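Local coordinates for protein endoglucanase (PDB 1DYS) that hydrolyses internal beta-1,4-glucosidic linkages of cellulose as a family 6 glycoside hydrolase, with a role in the recycling of plant biomass, at residues A[67-72]-A[77-82]. Numbering follows the deposited sequence.
Sequences QNARAA and ENPIVG
Ala-69 and Val-81 make the tight end of this contact, where helix 60-74 lies against strand 79-85 in a beta-alpha-beta unit of the family 6 barrel. The CB of Ala-69 meets CG2 of Val-81 at 3.5 Å, closer than methyl groups usually sit. Val-81 presents this branch because CG2 lies anti to its carbonyl carbon, while CG1 is anti to the backbone N (chi1 175°). The small alanine lets the helix settle close, and the branched valine, well suited to a strand, fills the interface; the side chain of Val-81 also touches Ala-65 of the same helix and Val-130.

The carbon-carbon contacts of Pro-79, a rigid apolar ring at the strand's start, are wider: its CG lies 4.1 Å from CB of Ala-72. The single methyl of Ala-72 leaves room for this ring and the Glu-77 chain. Just before the strand, a backbone hydrogen bond from Glu-77 N to Ala-72 O (3.0 Å) ties the returning chain to the helix. Partly exposed Glu-77 marks the open side: its long chain lays carbons against the Ala-72 carbonyl, while OE2 forms a salt bridge with Arg-75. The chemistry thus divides between strand and turn: buried apolar groups of Ala-69, Ala-72, Pro-79 and Val-81 probably keep water out, and charge is kept to the turn, where Arg-75 can balance the carboxylate.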
ATOM      1  N   GLN A  67     -24.110  -3.466  -7.614  1.00 18.61           N
ATOM      2  CA  GLN A  67     -24.651  -4.764  -8.012  1.00 16.62           C
ATOM      3  C   GLN A  67     -25.317  -5.418  -6.822  1.00 21.78           C
ATOM      4  O   GLN A  67     -26.462  -5.878  -6.793  1.00 19.15           O
ATOM      5  CB  GLN A  67     -23.569  -5.676  -8.607  1.00 21.47           C
ATOM      6  CG  GLN A  67     -24.071  -7.123  -8.674  1.00 35.22           C
ATOM      7  CD  GLN A  67     -23.177  -8.042  -9.481  1.00 37.11           C
ATOM      8  OE1 GLN A  67     -22.489  -7.619 -10.407  1.00 33.68           O
ATOM      9  NE2 GLN A  67     -23.181  -9.325  -9.147  1.00 41.81           N
ATOM     10  N   ASN A  68     -24.564  -5.455  -5.698  1.00 18.06           N
ATOM     11  CA  ASN A  68     -25.079  -6.001  -4.461  1.00 18.35           C
ATOM     12  C   ASN A  68     -26.307  -5.259  -3.955  1.00 19.58           C
ATOM     13  O   ASN A  68     -27.232  -5.890  -3.456  1.00 23.36           O
ATOM     14  CB  ASN A  68     -23.973  -6.006  -3.391  1.00 14.91           C
ATOM     15  CG  ASN A  68     -22.827  -6.930  -3.725  1.00 22.58           C
ATOM     16  OD1 ASN A  68     -22.977  -7.882  -4.495  1.00 24.04           O
ATOM     17  ND2 ASN A  68     -21.670  -6.712  -3.091  1.00 18.67           N
ATOM     18  N   ALA A  69     -26.341  -3.930  -4.058  1.00 19.23           N
ATOM     19  CA  ALA A  69     -27.461  -3.131  -3.615  1.00 15.96           C
ATOM     20  C   ALA A  69     -28.703  -3.506  -4.461  1.00 22.11           C
ATOM     21  O   ALA A  69     -29.749  -3.754  -3.890  1.00 21.63           O
ATOM     22  CB  ALA A  69     -27.247  -1.630  -3.674  1.00 18.59           C
ATOM     23  N   ARG A  70     -28.522  -3.619  -5.772  1.00 22.18           N
ATOM     24  CA  ARG A  70     -29.643  -3.970  -6.645  1.00 22.08           C
ATOM     25  C   ARG A  70     -30.132  -5.394  -6.426  1.00 27.11           C
ATOM     26  O   ARG A  70     -31.343  -5.641  -6.535  1.00 30.23           O
ATOM     27  CB  ARG A  70     -29.252  -3.759  -8.109  1.00 19.06           C
ATOM     28  CG  ARG A  70     -28.971  -2.299  -8.424  1.00 22.53           C
ATOM     29  CD  ARG A  70     -28.619  -2.059  -9.894  1.00 23.54           C
ATOM     30  NE  ARG A  70     -28.750  -0.610 -10.141  1.00 21.57           N
ATOM     31  CZ  ARG A  70     -27.968   0.050 -10.978  1.00 16.33           C
ATOM     32  NH1 ARG A  70     -27.066  -0.612 -11.682  1.00 23.70           N
ATOM     33  NH2 ARG A  70     -28.158   1.374 -11.096  1.00 20.71           N
ATOM     34  N   ALA A  71     -29.268  -6.332  -6.048  1.00 24.69           N
ATOM     35  CA  ALA A  71     -29.675  -7.696  -5.744  1.00 27.59           C
ATOM     36  C   ALA A  71     -30.441  -7.764  -4.423  1.00 33.23           C
ATOM     37  O   ALA A  71     -31.382  -8.550  -4.240  1.00 34.34           O
ATOM     38  CB  ALA A  71     -28.463  -8.625  -5.669  1.00 32.45           C
ATOM     39  N   ALA A  72     -30.051  -6.929  -3.468  1.00 25.47           N
ATOM     40  CA  ALA A  72     -30.687  -6.880  -2.162  1.00 25.49           C
ATOM     41  C   ALA A  72     -32.111  -6.361  -2.322  1.00 30.33           C
ATOM     42  O   ALA A  72     -33.090  -6.893  -1.826  1.00 28.16           O
ATOM     43  CB  ALA A  72     -29.894  -6.012  -1.191  1.00 21.10           C
ATOM     44  N   GLU A  77     -35.359  -6.205   0.069  1.00 32.72           N
ATOM     45  CA  GLU A  77     -34.691  -5.360   1.061  1.00 27.88           C
ATOM     46  C   GLU A  77     -34.681  -3.902   0.638  1.00 25.54           C
ATOM     47  O   GLU A  77     -35.004  -3.516  -0.489  1.00 23.07           O
ATOM     48  CB  GLU A  77     -33.267  -5.883   1.259  1.00 29.69           C
ATOM     49  CG  GLU A  77     -33.223  -7.379   1.575  1.00 29.74           C
ATOM     50  CD  GLU A  77     -31.820  -7.859   1.885  1.00 34.45           C
ATOM     51  OE1 GLU A  77     -30.883  -7.039   1.931  1.00 35.54           O
ATOM     52  OE2 GLU A  77     -31.678  -9.081   2.074  1.00 37.17           O
ATOM     53  N   ASN A  78     -34.270  -3.044   1.559  1.00 25.11           N
ATOM     54  CA  ASN A  78     -34.174  -1.606   1.396  1.00 29.31           C
ATOM     55  C   ASN A  78     -32.814  -1.109   1.930  1.00 21.55           C
ATOM     56  O   ASN A  78     -32.697  -0.631   3.066  1.00 20.53           O
ATOM     57  CB  ASN A  78     -35.255  -0.898   2.218  1.00 32.70           C
ATOM     58  CG  ASN A  78     -36.136  -0.107   1.272  1.00 48.63           C
ATOM     59  OD1 ASN A  78     -37.099  -0.688   0.776  1.00 43.28           O
ATOM     60  ND2 ASN A  78     -35.769   1.140   1.015  1.00 47.85           N
ATOM     61  N   PRO A  79     -31.842  -1.274   1.073  1.00 26.64           N
ATOM     62  CA  PRO A  79     -30.457  -1.023   1.427  1.00 22.72           C
ATOM     63  C   PRO A  79     -30.047   0.423   1.330  1.00 21.56           C
ATOM     64  O   PRO A  79     -30.658   1.253   0.650  1.00 20.72           O
ATOM     65  CB  PRO A  79     -29.616  -1.875   0.438  1.00 19.05           C
ATOM     66  CG  PRO A  79     -30.536  -2.013  -0.743  1.00 27.23           C
ATOM     67  CD  PRO A  79     -31.952  -1.850  -0.263  1.00 25.70           C
ATOM     68  N   ILE A  80     -28.961   0.690   2.060  1.00 15.61           N
ATOM     69  CA  ILE A  80     -28.251   1.958   1.835  1.00 19.10           C
ATOM     70  C   ILE A  80     -26.789   1.514   1.746  1.00 19.54           C
ATOM     71  O   ILE A  80     -26.351   0.727   2.577  1.00 16.60           O
ATOM     72  CB  ILE A  80     -28.537   3.058   2.827  1.00 15.55           C
ATOM     73  CG1 ILE A  80     -27.713   4.307   2.467  1.00 17.32           C
ATOM     74  CG2 ILE A  80     -28.295   2.572   4.262  1.00 16.24           C
ATOM     75  CD1 ILE A  80     -28.112   5.561   3.221  1.00 17.37           C
ATOM     76  N   VAL A  81     -26.127   1.925   0.672  1.00 15.36           N
ATOM     77  CA  VAL A  81     -24.723   1.527   0.488  1.00 15.23           C
ATOM     78  C   VAL A  81     -23.735   2.500   1.124  1.00 18.65           C
ATOM     79  O   VAL A  81     -23.852   3.681   0.832  1.00 14.58           O
ATOM     80  CB  VAL A  81     -24.449   1.542  -1.041  1.00 19.78           C
ATOM     81  CG1 VAL A  81     -22.976   1.263  -1.343  1.00 16.80           C
ATOM     82  CG2 VAL A  81     -25.355   0.531  -1.725  1.00 18.73           C
ATOM     83  N   GLY A  82     -22.814   2.029   1.961  1.00 13.32           N
ATOM     84  CA  GLY A  82     -21.819   2.955   2.532  1.00 14.02           C
ATOM     85  C   GLY A  82     -20.562   2.848   1.654  1.00 12.83           C
ATOM     86  O   GLY A  82     -20.065   1.742   1.434  1.00 11.47           O
TER